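Local coordinates for oligopeptide-binding protein oppA (Lactococcus lactis, PDB 3DRF) that captures extracellular oligopeptides in a large, closing cavity and delivers them to the OppABCDF ABC transporter for uptake, at residues 122-130 against 140-150; 181-189 against 476-484. One frame throughout, in Å; residues are numbered along the deposited sequence.

Interaction 1 of 2, residues 122-130 against 140-150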
ATOM      1  N   THR A 122       2.397  -2.651 -19.064  1.00  5.29           N
ATOM      2  CA  THR A 122       2.067  -2.526 -17.611  1.00  5.41           C
ATOM      3  C   THR A 122       0.539  -2.820 -17.381  1.00  5.16           C
ATOM      4  O   THR A 122       0.165  -3.538 -16.498  1.00  5.38           O
ATOM      5  CB  THR A 122       2.351  -1.104 -17.176  1.00  5.27           C
ATOM      6  OG1 THR A 122       3.798  -0.905 -17.288  1.00  5.65           O
ATOM      7  CG2 THR A 122       1.892  -0.890 -15.713  1.00  6.49           C
ATOM      8  N   TYR A 123      -0.315  -2.245 -18.233  1.00  5.14           N
ATOM      9  CA  TYR A 123      -1.782  -2.425 -18.072  1.00  4.85           C
ATOM     10  C   TYR A 123      -2.164  -3.903 -18.243  1.00  5.12           C
ATOM     11  O   TYR A 123      -2.986  -4.357 -17.545  1.00  5.58           O
ATOM     12  CB  TYR A 123      -2.551  -1.584 -19.076  1.00  4.96           C
ATOM     13  CG  TYR A 123      -2.506  -0.069 -18.747  1.00  4.80           C
ATOM     14  CD1 TYR A 123      -1.424   0.726 -19.155  1.00  4.80           C
ATOM     15  CD2 TYR A 123      -3.493   0.547 -17.973  1.00  5.37           C
ATOM     16  CE1 TYR A 123      -1.360   2.100 -18.874  1.00  4.71           C
ATOM     17  CE2 TYR A 123      -3.432   1.948 -17.672  1.00  5.37           C
ATOM     18  CZ  TYR A 123      -2.392   2.700 -18.160  1.00  4.86           C
ATOM     19  OH  TYR A 123      -2.362   4.045 -17.839  1.00  5.62           O
ATOM     20  N   GLU A 124      -1.530  -4.597 -19.179  1.00  5.51           N
ATOM     21  CA  GLU A 124      -1.817  -5.999 -19.384  1.00  5.35           C
ATOM     22  C   GLU A 124      -1.386  -6.813 -18.178  1.00  4.96           C
ATOM     23  O   GLU A 124      -2.029  -7.724 -17.812  1.00  5.27           O
ATOM     24  CB  GLU A 124      -1.096  -6.545 -20.641  1.00  5.59           C
ATOM     25  CG  GLU A 124      -1.582  -5.833 -21.989  1.00  6.23           C
ATOM     26  CD  GLU A 124      -1.051  -6.474 -23.236  1.00  6.37           C
ATOM     27  OE1 GLU A 124      -0.465  -7.496 -23.098  1.00  7.03           O
ATOM     28  OE2 GLU A 124      -1.197  -5.889 -24.297  1.00  6.55           O
ATOM     29  N   THR A 125      -0.264  -6.446 -17.555  1.00  5.49           N
ATOM     30  CA  THR A 125       0.191  -7.229 -16.381  1.00  5.69           C
ATOM     31  C   THR A 125      -0.817  -7.220 -15.231  1.00  5.87           C
ATOM     32  O   THR A 125      -0.848  -8.134 -14.495  1.00  6.00           O
ATOM     33  CB  THR A 125       1.591  -6.846 -15.866  1.00  5.66           C
ATOM     34  OG1 THR A 125       1.566  -5.527 -15.252  1.00  5.85           O
ATOM     35  CG2 THR A 125       2.657  -6.920 -16.962  1.00  6.80           C
ATOM     36  N   ILE A 126      -1.579  -6.128 -15.107  1.00  5.72           N
ATOM     37  CA  ILE A 126      -2.656  -6.070 -14.100  1.00  5.49           C
ATOM     38  C   ILE A 126      -4.009  -6.624 -14.610  1.00  5.56           C
ATOM     39  O   ILE A 126      -4.681  -7.324 -13.910  1.00  6.84           O
ATOM     40  CB  ILE A 126      -2.835  -4.592 -13.611  1.00  5.67           C
ATOM     41  CG1 ILE A 126      -1.523  -4.162 -12.880  1.00  5.86           C
ATOM     42  CG2 ILE A 126      -4.053  -4.520 -12.700  1.00  6.84           C
ATOM     43  CD1 ILE A 126      -1.572  -2.645 -12.428  1.00  8.21           C
ATOM     44  N   ALA A 127      -4.367  -6.251 -15.836  1.00  5.13           N
ATOM     45  CA  ALA A 127      -5.725  -6.547 -16.380  1.00  5.42           C
ATOM     46  C   ALA A 127      -5.957  -7.962 -16.959  1.00  5.53           C
ATOM     47  O   ALA A 127      -7.058  -8.439 -16.917  1.00  5.93           O
ATOM     48  CB  ALA A 127      -6.117  -5.464 -17.428  1.00  6.33           C
ATOM     49  N   ASN A 128      -4.907  -8.551 -17.519  1.00  4.87           N
ATOM     50  CA  ASN A 128      -5.030  -9.926 -17.998  1.00  5.71           C
ATOM     51  C   ASN A 128      -4.852 -10.837 -16.785  1.00  5.84           C
ATOM     52  O   ASN A 128      -3.796 -10.869 -16.231  1.00  5.54           O
ATOM     53  CB  ASN A 128      -3.970 -10.206 -19.060  1.00  5.64           C
ATOM     54  CG  ASN A 128      -4.066 -11.610 -19.609  1.00  5.94           C
ATOM     55  OD1 ASN A 128      -4.618 -12.511 -19.040  1.00  6.19           O
ATOM     56  ND2 ASN A 128      -3.503 -11.733 -20.791  1.00  7.58           N
ATOM     57  N   PRO A 129      -5.901 -11.593 -16.410  1.00  5.96           N
ATOM     58  CA  PRO A 129      -5.791 -12.369 -15.136  1.00  6.38           C
ATOM     59  C   PRO A 129      -4.729 -13.480 -15.122  1.00  5.90           C
ATOM     60  O   PRO A 129      -4.343 -13.953 -14.108  1.00  6.13           O
ATOM     61  CB  PRO A 129      -7.199 -13.026 -14.990  1.00  6.66           C
ATOM     62  CG  PRO A 129      -8.105 -12.147 -15.781  1.00  8.41           C
ATOM     63  CD  PRO A 129      -7.271 -11.758 -16.990  1.00  6.62           C
ATOM     64  N   ALA A 130      -4.247 -13.859 -16.304  1.00  5.90           N
ATOM     65  CA  ALA A 130      -3.245 -14.943 -16.394  1.00  6.50           C
ATOM     66  C   ALA A 130      -1.913 -14.630 -15.676  1.00  6.14           C
ATOM     67  O   ALA A 130      -1.247 -15.503 -15.293  1.00  6.52           O
ATOM     68  CB  ALA A 130      -3.007 -15.361 -17.885  1.00  7.07           C
ATOM     69  N   LEU A 140      -9.579   1.327 -12.959  1.00  5.97           N
ATOM     70  CA  LEU A 140      -9.137   0.926 -14.324  1.00  6.38           C
ATOM     71  C   LEU A 140     -10.296   0.728 -15.314  1.00  6.41           C
ATOM     72  O   LEU A 140     -10.106   0.778 -16.466  1.00  6.49           O
ATOM     73  CB  LEU A 140      -8.259  -0.335 -14.233  1.00  6.93           C
ATOM     74  CG  LEU A 140      -6.878  -0.038 -13.559  1.00  6.92           C
ATOM     75  CD1 LEU A 140      -6.124  -1.360 -13.436  1.00  8.25           C
ATOM     76  CD2 LEU A 140      -6.019   0.972 -14.366  1.00  8.51           C
ATOM     77  N   ALA A 141     -11.521   0.553 -14.786  1.00  6.31           N
ATOM     78  CA  ALA A 141     -12.746   0.461 -15.627  1.00  6.66           C
ATOM     79  C   ALA A 141     -13.088   1.753 -16.395  1.00  6.59           C
ATOM     80  O   ALA A 141     -13.808   1.766 -17.311  1.00  7.08           O
ATOM     81  CB  ALA A 141     -13.928   0.011 -14.767  1.00  8.09           C
ATOM     82  N   ASN A 142     -12.477   2.845 -15.940  1.00  6.12           N
ATOM     83  CA  ASN A 142     -12.641   4.172 -16.555  1.00  6.11           C
ATOM     84  C   ASN A 142     -11.788   4.423 -17.802  1.00  5.83           C
ATOM     85  O   ASN A 142     -11.973   5.401 -18.441  1.00  6.55           O
ATOM     86  CB  ASN A 142     -12.465   5.278 -15.467  1.00  6.14           C
ATOM     87  CG  ASN A 142     -12.545   6.726 -16.024  1.00  5.78           C
ATOM     88  OD1 ASN A 142     -13.560   7.152 -16.465  1.00  6.19           O
ATOM     89  ND2 ASN A 142     -11.448   7.425 -15.956  1.00  6.22           N
ATOM     90  N   ILE A 143     -10.920   3.486 -18.149  1.00  5.77           N
ATOM     91  CA  ILE A 143     -10.212   3.514 -19.446  1.00  6.07           C
ATOM     92  C   ILE A 143     -11.053   2.742 -20.460  1.00  5.82           C
ATOM     93  O   ILE A 143     -11.385   1.618 -20.256  1.00  5.64           O
ATOM     94  CB  ILE A 143      -8.784   2.935 -19.318  1.00  5.79           C
ATOM     95  CG1 ILE A 143      -7.927   3.905 -18.488  1.00  6.56           C
ATOM     96  CG2 ILE A 143      -8.140   2.770 -20.763  1.00  6.88           C
ATOM     97  CD1 ILE A 143      -6.533   3.276 -18.102  1.00  7.21           C
ATOM     98  N   VAL A 144     -11.406   3.423 -21.536  1.00  5.80           N
ATOM     99  CA  VAL A 144     -12.229   2.813 -22.593  1.00  6.48           C
ATOM    100  C   VAL A 144     -11.621   1.482 -23.036  1.00  6.03           C
ATOM    101  O   VAL A 144     -10.469   1.402 -23.343  1.00  6.39           O
ATOM    102  CB  VAL A 144     -12.374   3.822 -23.803  1.00  6.95           C
ATOM    103  CG1 VAL A 144     -13.113   3.154 -24.956  1.00  7.84           C
ATOM    104  CG2 VAL A 144     -13.224   5.031 -23.360  1.00  8.01           C
ATOM    105  N   GLY A 145     -12.476   0.453 -23.064  1.00  6.24           N
ATOM    106  CA  GLY A 145     -12.027  -0.864 -23.528  1.00  6.05           C
ATOM    107  C   GLY A 145     -11.332  -1.752 -22.478  1.00  5.84           C
ATOM    108  O   GLY A 145     -11.116  -2.912 -22.699  1.00  6.13           O
ATOM    109  N   LEU A 146     -10.970  -1.195 -21.345  1.00  5.64           N
ATOM    110  CA  LEU A 146     -10.119  -1.948 -20.396  1.00  5.96           C
ATOM    111  C   LEU A 146     -10.900  -3.017 -19.628  1.00  6.09           C
ATOM    112  O   LEU A 146     -10.423  -4.115 -19.458  1.00  6.09           O
ATOM    113  CB  LEU A 146      -9.313  -1.005 -19.472  1.00  6.23           C
ATOM    114  CG  LEU A 146      -8.210  -1.729 -18.613  1.00  6.18           C
ATOM    115  CD1 LEU A 146      -7.250  -2.654 -19.360  1.00  6.34           C
ATOM    116  CD2 LEU A 146      -7.336  -0.643 -17.958  1.00  6.52           C
ATOM    117  N   SER A 147     -12.146  -2.722 -19.295  1.00  6.17           N
ATOM    118  CA  SER A 147     -13.005  -3.727 -18.677  1.00  6.88           C
ATOM    119  C   SER A 147     -13.175  -4.944 -19.609  1.00  6.91           C
ATOM    120  O   SER A 147     -13.069  -6.048 -19.205  1.00  7.26           O
ATOM    121  CB  SER A 147     -14.373  -3.122 -18.281  1.00  7.20           C
ATOM    122  OG  SER A 147     -14.201  -2.136 -17.291  1.00  9.13           O
ATOM    123  N   ASP A 148     -13.419  -4.694 -20.879  1.00  7.18           N
ATOM    124  CA  ASP A 148     -13.681  -5.793 -21.827  1.00  7.53           C
ATOM    125  C   ASP A 148     -12.367  -6.608 -22.098  1.00  6.82           C
ATOM    126  O   ASP A 148     -12.405  -7.777 -22.315  1.00  6.77           O
ATOM    127  CB  ASP A 148     -14.231  -5.191 -23.133  1.00  8.24           C
ATOM    128  CG  ASP A 148     -15.736  -4.913 -23.077  1.00 11.98           C
ATOM    129  OD1 ASP A 148     -16.411  -5.302 -22.192  1.00 12.72           O
ATOM    130  OD2 ASP A 148     -16.158  -4.296 -24.017  1.00 18.55           O
ATOM    131  N   TYR A 149     -11.218  -5.933 -22.072  1.00  6.82           N
ATOM    132  CA  TYR A 149      -9.945  -6.660 -22.109  1.00  6.55           C
ATOM    133  C   TYR A 149      -9.768  -7.562 -20.875  1.00  6.46           C
ATOM    134  O   TYR A 149      -9.471  -8.676 -20.980  1.00  6.45           O
ATOM    135  CB  TYR A 149      -8.789  -5.664 -22.257  1.00  6.21           C
ATOM    136  CG  TYR A 149      -7.424  -6.361 -22.300  1.00  6.40           C
ATOM    137  CD1 TYR A 149      -6.940  -6.929 -23.494  1.00  6.56           C
ATOM    138  CD2 TYR A 149      -6.648  -6.510 -21.153  1.00  5.47           C
ATOM    139  CE1 TYR A 149      -5.720  -7.592 -23.534  1.00  6.68           C
ATOM    140  CE2 TYR A 149      -5.407  -7.183 -21.207  1.00  6.92           C
ATOM    141  CZ  TYR A 149      -4.977  -7.682 -22.402  1.00  6.65           C
ATOM    142  OH  TYR A 149      -3.766  -8.317 -22.411  1.00  8.26           O
ATOM    143  N   HIS A 150     -10.095  -7.034 -19.711  1.00  6.16           N
ATOM    144  CA  HIS A 150      -9.956  -7.746 -18.411  1.00  6.21           C
ATOM    145  C   HIS A 150     -10.792  -9.035 -18.350  1.00  7.04           C
ATOM    146  O   HIS A 150     -10.384  -9.969 -17.795  1.00  7.40           O
ATOM    147  CB  HIS A 150     -10.357  -6.792 -17.262  1.00  6.40           C
ATOM    148  CG  HIS A 150     -10.326  -7.439 -15.897  1.00  6.21           C
ATOM    149  ND1 HIS A 150      -9.205  -7.995 -15.340  1.00  6.09           N
ATOM    150  CD2 HIS A 150     -11.311  -7.610 -14.995  1.00  6.71           C
ATOM    151  CE1 HIS A 150      -9.509  -8.511 -14.165  1.00  6.90           C
ATOM    152  NE2 HIS A 150     -10.772  -8.252 -13.918  1.00  7.19           N
TER
HETATM  153  O   HOH W   1      -1.322 -10.187 -22.054  1.00  6.85           O
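Tyr149 lies against Glu124, Ala127 and Asn128, and its side chain can be followed outward from CB. From CB, CG leaves anti to the backbone N (chi1 180°), which sends the ring along the end of helix 116-127. Tyr149 CD2 comes first to Ala127 CB, which sits at the ring edge, 3.9 Å away. CE2 passes the backbone N and CB of Asn128. CZ nears Glu124 CG, and at the tip Tyr149 OH comes to 3.3 Å from Glu124 CG. Water 1 joins three polar groups here: it donates to Glu124 OE1, accepts from Asn128 ND2 and bonds to Tyr149 OH. The other carboxylate oxygen, Glu124 OE2, is salt-bridged to Lys117.

Helix 116-127 and the short helix 146-150 follow one another along the chain; the segments 122-127 and 146-150 cross at -54°. Their closest join is at the C-terminal end of the first helix. There His150 ND1 donates to Ala127 O over 2.7 Å, with the oxygen near the plane of the imidazole. The other nitrogen, NE2, bonds Ser317 OG, and Trp136 stacks on the ring. Further back the contact is apolar. Leu146 CD1 lies on Ala127 CB at 3.6 Å, and Leu146 CD2 is near Tyr123 CD2. Ile143 CD1 lies 3.4 Å from Tyr123 CE2, while the Tyr123 hydroxyl bonds to Tyr119 OH. Leu140 CD1 meets Ile126 CG2 at 3.8 Å.

Interaction 2 of 2, residues 181-189 against 476-484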
ATOM      1  N   GLY A 181      -8.385  13.841  -9.203  1.00  6.19           N
ATOM      2  CA  GLY A 181      -7.034  13.469  -8.789  1.00  6.39           C
ATOM      3  C   GLY A 181      -5.973  13.255  -9.894  1.00  5.96           C
ATOM      4  O   GLY A 181      -4.846  12.993  -9.580  1.00  6.55           O
ATOM      5  N   MET A 182      -6.378  13.314 -11.161  1.00  6.29           N
ATOM      6  CA  MET A 182      -5.479  13.008 -12.296  1.00  6.53           C
ATOM      7  C   MET A 182      -4.256  13.914 -12.432  1.00  6.71           C
ATOM      8  O   MET A 182      -3.349  13.582 -13.095  1.00  8.00           O
ATOM      9  CB  MET A 182      -6.268  12.986 -13.604  1.00  6.06           C
ATOM     10  CG  MET A 182      -7.056  11.668 -13.782  1.00  6.12           C
ATOM     11  SD  MET A 182      -8.012  11.852 -15.323  1.00  6.73           S
ATOM     12  CE  MET A 182      -8.723  10.175 -15.507  1.00  6.67           C
ATOM     13  N   THR A 183      -4.326  15.062 -11.783  1.00  7.17           N
ATOM     14  CA  THR A 183      -3.181  15.990 -11.733  1.00  7.98           C
ATOM     15  C   THR A 183      -2.070  15.540 -10.746  1.00  7.24           C
ATOM     16  O   THR A 183      -1.019  16.112 -10.759  1.00  7.20           O
ATOM     17  CB  THR A 183      -3.638  17.400 -11.325  1.00  9.22           C
ATOM     18  OG1 THR A 183      -4.362  17.274 -10.109  1.00 10.26           O
ATOM     19  CG2 THR A 183      -4.524  18.043 -12.425  1.00 11.21           C
ATOM     20  N   GLN A 184      -2.312  14.467 -10.004  0.60  6.67           N
ATOM     21  CA  GLN A 184      -1.465  14.091  -8.888  0.60  6.43           C
ATOM     22  C   GLN A 184      -1.014  12.634  -9.032  0.60  6.02           C
ATOM     23  O   GLN A 184      -1.814  11.744  -9.359  0.60  5.73           O
ATOM     24  CB  GLN A 184      -2.263  14.290  -7.591  0.60  7.01           C
ATOM     25  CG  GLN A 184      -1.464  14.228  -6.289  0.60  7.44           C
ATOM     26  CD  GLN A 184      -2.146  14.946  -5.125  0.60  7.72           C
ATOM     27  OE1 GLN A 184      -2.786  15.986  -5.327  0.60  8.71           O
ATOM     28  NE2 GLN A 184      -1.956  14.432  -3.889  0.60  3.70           N
ATOM     29  N   SER A 185       0.260  12.375  -8.770  1.00  6.36           N
ATOM     30  CA  SER A 185       0.781  11.027  -8.802  1.00  6.64           C
ATOM     31  C   SER A 185       0.021  10.202  -7.741  1.00  6.78           C
ATOM     32  O   SER A 185      -0.367  10.688  -6.696  1.00  7.38           O
ATOM     33  CB  SER A 185       2.296  11.036  -8.552  1.00  6.89           C
ATOM     34  OG  SER A 185       2.801   9.722  -8.601  1.00  7.65           O
ATOM     35  N   GLY A 186      -0.186   8.931  -8.068  1.00  5.88           N
ATOM     36  CA  GLY A 186      -0.902   8.000  -7.189  1.00  7.05           C
ATOM     37  C   GLY A 186      -2.409   8.054  -7.408  1.00  6.66           C
ATOM     38  O   GLY A 186      -3.112   7.431  -6.686  1.00  8.51           O
ATOM     39  N   ASN A 187      -2.884   8.773  -8.416  1.00  5.92           N
ATOM     40  CA  ASN A 187      -4.356   8.859  -8.649  1.00  5.91           C
ATOM     41  C   ASN A 187      -5.090   7.505  -8.986  1.00  5.64           C
ATOM     42  O   ASN A 187      -6.224   7.365  -8.743  1.00  5.63           O
ATOM     43  CB  ASN A 187      -4.645   9.956  -9.722  1.00  5.85           C
ATOM     44  CG  ASN A 187      -4.186   9.564 -11.135  1.00  5.19           C
ATOM     45  OD1 ASN A 187      -4.756   8.737 -11.783  1.00  6.54           O
ATOM     46  ND2 ASN A 187      -3.105  10.167 -11.567  1.00  6.26           N
ATOM     47  N   GLY A 188      -4.347   6.560  -9.573  1.00  5.37           N
ATOM     48  CA  GLY A 188      -4.839   5.201  -9.866  1.00  5.00           C
ATOM     49  C   GLY A 188      -5.650   5.065 -11.151  1.00  5.06           C
ATOM     50  O   GLY A 188      -5.890   4.000 -11.584  1.00  5.94           O
ATOM     51  N   TYR A 189      -6.056   6.170 -11.757  1.00  5.72           N
ATOM     52  CA  TYR A 189      -6.865   6.178 -13.020  1.00  5.69           C
ATOM     53  C   TYR A 189      -6.021   5.995 -14.288  1.00  5.86           C
ATOM     54  O   TYR A 189      -6.509   5.550 -15.266  1.00  6.00           O
ATOM     55  CB  TYR A 189      -7.765   7.430 -13.073  1.00  5.77           C
ATOM     56  CG  TYR A 189      -8.883   7.357 -12.035  1.00  5.91           C
ATOM     57  CD1 TYR A 189      -9.991   6.585 -12.263  1.00  5.77           C
ATOM     58  CD2 TYR A 189      -8.789   8.020 -10.802  1.00  5.07           C
ATOM     59  CE1 TYR A 189     -11.029   6.483 -11.335  1.00  6.01           C
ATOM     60  CE2 TYR A 189      -9.811   7.917  -9.836  1.00  5.68           C
ATOM     61  CZ  TYR A 189     -10.929   7.137 -10.125  1.00  5.32           C
ATOM     62  OH  TYR A 189     -11.966   6.982  -9.230  1.00  5.87           O
ATOM     63  N   ALA A 476      -1.010   5.353  -1.604  1.00  8.96           N
ATOM     64  CA  ALA A 476      -0.753   6.110  -2.826  1.00  8.46           C
ATOM     65  C   ALA A 476      -0.809   7.598  -2.490  1.00  7.63           C
ATOM     66  O   ALA A 476      -1.490   7.983  -1.598  1.00  8.16           O
ATOM     67  CB  ALA A 476      -1.850   5.773  -3.890  1.00  9.74           C
ATOM     68  N   SER A 477      -0.063   8.379  -3.235  1.00  7.45           N
ATOM     69  CA  SER A 477       0.071   9.804  -2.931  1.00  7.57           C
ATOM     70  C   SER A 477      -1.072  10.674  -3.422  1.00  6.99           C
ATOM     71  O   SER A 477      -0.886  11.823  -3.619  1.00  7.74           O
ATOM     72  CB  SER A 477       1.417  10.372  -3.400  1.00  8.80           C
ATOM     73  OG  SER A 477       1.589  10.144  -4.763  1.00 10.25           O
ATOM     74  N   GLU A 478      -2.252  10.099  -3.641  1.00  6.91           N
ATOM     75  CA  GLU A 478      -3.478  10.864  -3.915  1.00  6.54           C
ATOM     76  C   GLU A 478      -4.543  10.253  -2.988  1.00  6.38           C
ATOM     77  O   GLU A 478      -4.589   9.058  -2.864  1.00  6.94           O
ATOM     78  CB  GLU A 478      -3.827  10.690  -5.404  1.00  6.64           C
ATOM     79  CG  GLU A 478      -4.734  11.809  -5.980  1.00  7.25           C
ATOM     80  CD  GLU A 478      -6.201  11.694  -5.553  1.00  8.53           C
ATOM     81  OE1 GLU A 478      -6.652  10.558  -5.356  1.00  9.86           O
ATOM     82  OE2 GLU A 478      -6.777  12.719  -5.416  1.00 11.26           O
ATOM     83  N   PRO A 479      -5.376  11.065  -2.382  1.00  6.08           N
ATOM     84  CA  PRO A 479      -6.188  10.525  -1.253  1.00  6.64           C
ATOM     85  C   PRO A 479      -7.382   9.554  -1.543  1.00  6.26           C
ATOM     86  O   PRO A 479      -7.869   8.956  -0.636  1.00  6.49           O
ATOM     87  CB  PRO A 479      -6.707  11.799  -0.547  1.00  7.22           C
ATOM     88  CG  PRO A 479      -6.627  12.876  -1.607  1.00  7.92           C
ATOM     89  CD  PRO A 479      -5.347  12.546  -2.360  1.00  6.35           C
ATOM     90  N   SER A 480      -7.820   9.471  -2.792  1.00  5.58           N
ATOM     91  CA  SER A 480      -8.896   8.523  -3.140  1.00  5.78           C
ATOM     92  C   SER A 480      -8.512   7.088  -2.731  1.00  6.00           C
ATOM     93  O   SER A 480      -7.421   6.652  -2.942  1.00  6.14           O
ATOM     94  CB  SER A 480      -9.177   8.593  -4.649  1.00  5.97           C
ATOM     95  OG  SER A 480     -10.299   7.733  -4.897  1.00  6.45           O
ATOM     96  N   GLN A 481      -9.475   6.415  -2.138  1.00  5.66           N
ATOM     97  CA  GLN A 481      -9.297   5.033  -1.673  1.00  5.93           C
ATOM     98  C   GLN A 481     -10.067   3.998  -2.497  1.00  5.67           C
ATOM     99  O   GLN A 481     -10.288   2.928  -2.056  1.00  5.90           O
ATOM    100  CB  GLN A 481      -9.593   4.902  -0.168  1.00  6.42           C
ATOM    101  CG  GLN A 481      -8.622   5.857   0.620  1.00  6.47           C
ATOM    102  CD  GLN A 481      -8.720   5.649   2.125  1.00  6.69           C
ATOM    103  OE1 GLN A 481      -9.726   5.193   2.657  1.00  6.77           O
ATOM    104  NE2 GLN A 481      -7.671   6.007   2.808  1.00  7.77           N
ATOM    105  N   GLN A 482     -10.403   4.341  -3.738  1.00  5.49           N
ATOM    106  CA  GLN A 482     -10.935   3.347  -4.701  1.00  5.75           C
ATOM    107  C   GLN A 482     -10.073   2.117  -4.766  1.00  5.37           C
ATOM    108  O   GLN A 482     -10.600   1.062  -4.869  1.00  5.81           O
ATOM    109  CB  GLN A 482     -11.011   3.941  -6.141  1.00  6.51           C
ATOM    110  CG  GLN A 482     -12.077   5.103  -6.291  1.00  8.37           C
ATOM    111  CD  GLN A 482     -13.487   4.556  -6.564  1.00  8.37           C
ATOM    112  OE1 GLN A 482     -13.751   3.428  -6.399  1.00  9.66           O
ATOM    113  NE2 GLN A 482     -14.387   5.427  -6.944  1.00  8.54           N
ATOM    114  N   ASP A 483      -8.745   2.280  -4.705  1.00  5.76           N
ATOM    115  CA  ASP A 483      -7.864   1.124  -4.951  1.00  6.24           C
ATOM    116  C   ASP A 483      -7.676   0.263  -3.673  1.00  6.04           C
ATOM    117  O   ASP A 483      -7.102  -0.756  -3.731  1.00  7.72           O
ATOM    118  CB  ASP A 483      -6.537   1.613  -5.571  1.00  6.79           C
ATOM    119  CG  ASP A 483      -6.715   2.154  -7.021  1.00  7.55           C
ATOM    120  OD1 ASP A 483      -7.752   2.039  -7.572  1.00  7.51           O
ATOM    121  OD2 ASP A 483      -5.710   2.636  -7.492  1.00  9.92           O
ATOM    122  N   LEU A 484      -8.231   0.693  -2.564  1.00  5.59           N
ATOM    123  CA  LEU A 484      -8.338  -0.125  -1.334  1.00  6.15           C
ATOM    124  C   LEU A 484      -9.704  -0.811  -1.166  1.00  6.17           C
ATOM    125  O   LEU A 484      -9.768  -1.888  -0.642  1.00  6.40           O
ATOM    126  CB  LEU A 484      -8.104   0.767  -0.118  1.00  6.50           C
ATOM    127  CG  LEU A 484      -6.737   1.467   0.022  1.00  8.09           C
ATOM    128  CD1 LEU A 484      -6.670   2.148   1.380  1.00 10.08           C
ATOM    129  CD2 LEU A 484      -5.531   0.491  -0.106  1.00 10.47           C
TER
HETATM  130  O   HOH W   2      -5.920  15.131  -5.523  1.00 15.62           O
HETATM  131  O   HOH W   3      -5.636   7.288  -5.346  1.00 12.40           O
HETATM  132  O   HOH W   4      -3.526   4.006  -6.675  1.00 24.03           O
HETATM  133  O   HOH W   5      -7.560   9.802  -7.887  1.00  7.46           O
HETATM  134  O   HOH W   6      -4.946   1.835  -9.990  1.00  7.26           O
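A type II beta turn from Gln184 to Asn187 packs against the loop leading into helix 482-485, beside the bound peptide. Gln184 reaches across with an extended chain. Gln184 NE2 gives a nearly straight bond to Ser477 O (2.8 Å, 165° at the hydrogen), with the donor in the carbonyl plane. Ser477 OG returns a bond to Ser185 O, also 2.8 Å long, from above the plane of that carbonyl. Gly186 holds the third place of the turn with positive phi. Having no side chain, it lets the two backbones come close; a CB here would run into Ser477 N. Asn187 ND2 ties back to Gln184 O, and Asn187 OD1 accepts from Tyr189 N in an Asx turn.

This is the closed state of a venus fly-trap receptor. Ala476 N bonds a polar side chain of the peptide, and Ser185 and Ser477 each pack against apolar peptide groups. Glu478 CB lies against the Gly186 carbonyl. The chain bends at chi2 (-75°), with Glu478 CG 3.9 Å from Gln184 CB and Glu478 OE2 3.5 Å from Gly181 CA. Water 2 donates to Glu478 OE2 at 2.6 Å, and the same oxygen pairs with Arg519. An alanine here would probably leave Arg519 without its carboxylate mate and open a gap beside Gln184 and Gly181. Farther along, Asp483 OD2 is bridged by water 6 to Gly188 O, while OD1 bonds Thr137 and Ser139. Tyr189 OH lies 3.5 Å from Gln482 CG and bonds Asp509.

The two contacts follow one another along the chain, with centres about 17 Å apart. Interaction 1 is local, joining helices 116-127 and 146-150 across the intervening residues 128-145. Interaction 2 is long-range: 286 residues separate its segments, and it lies nearer the centre of the chain. The two touch directly. Ile143 CD1 packs on Tyr189 O at 3.6 Å, and Asn142 ND2 meets Met182 CE at 3.9 Å. Strand 170-174 lies between them in sequence and touches Ile143 and Val144. Residues 140-143, just before helix 146-150, thus pack against 181-189, which in turn meets 476-484. That meeting of distant segments beside the peptide is consistent with a part in the closed state.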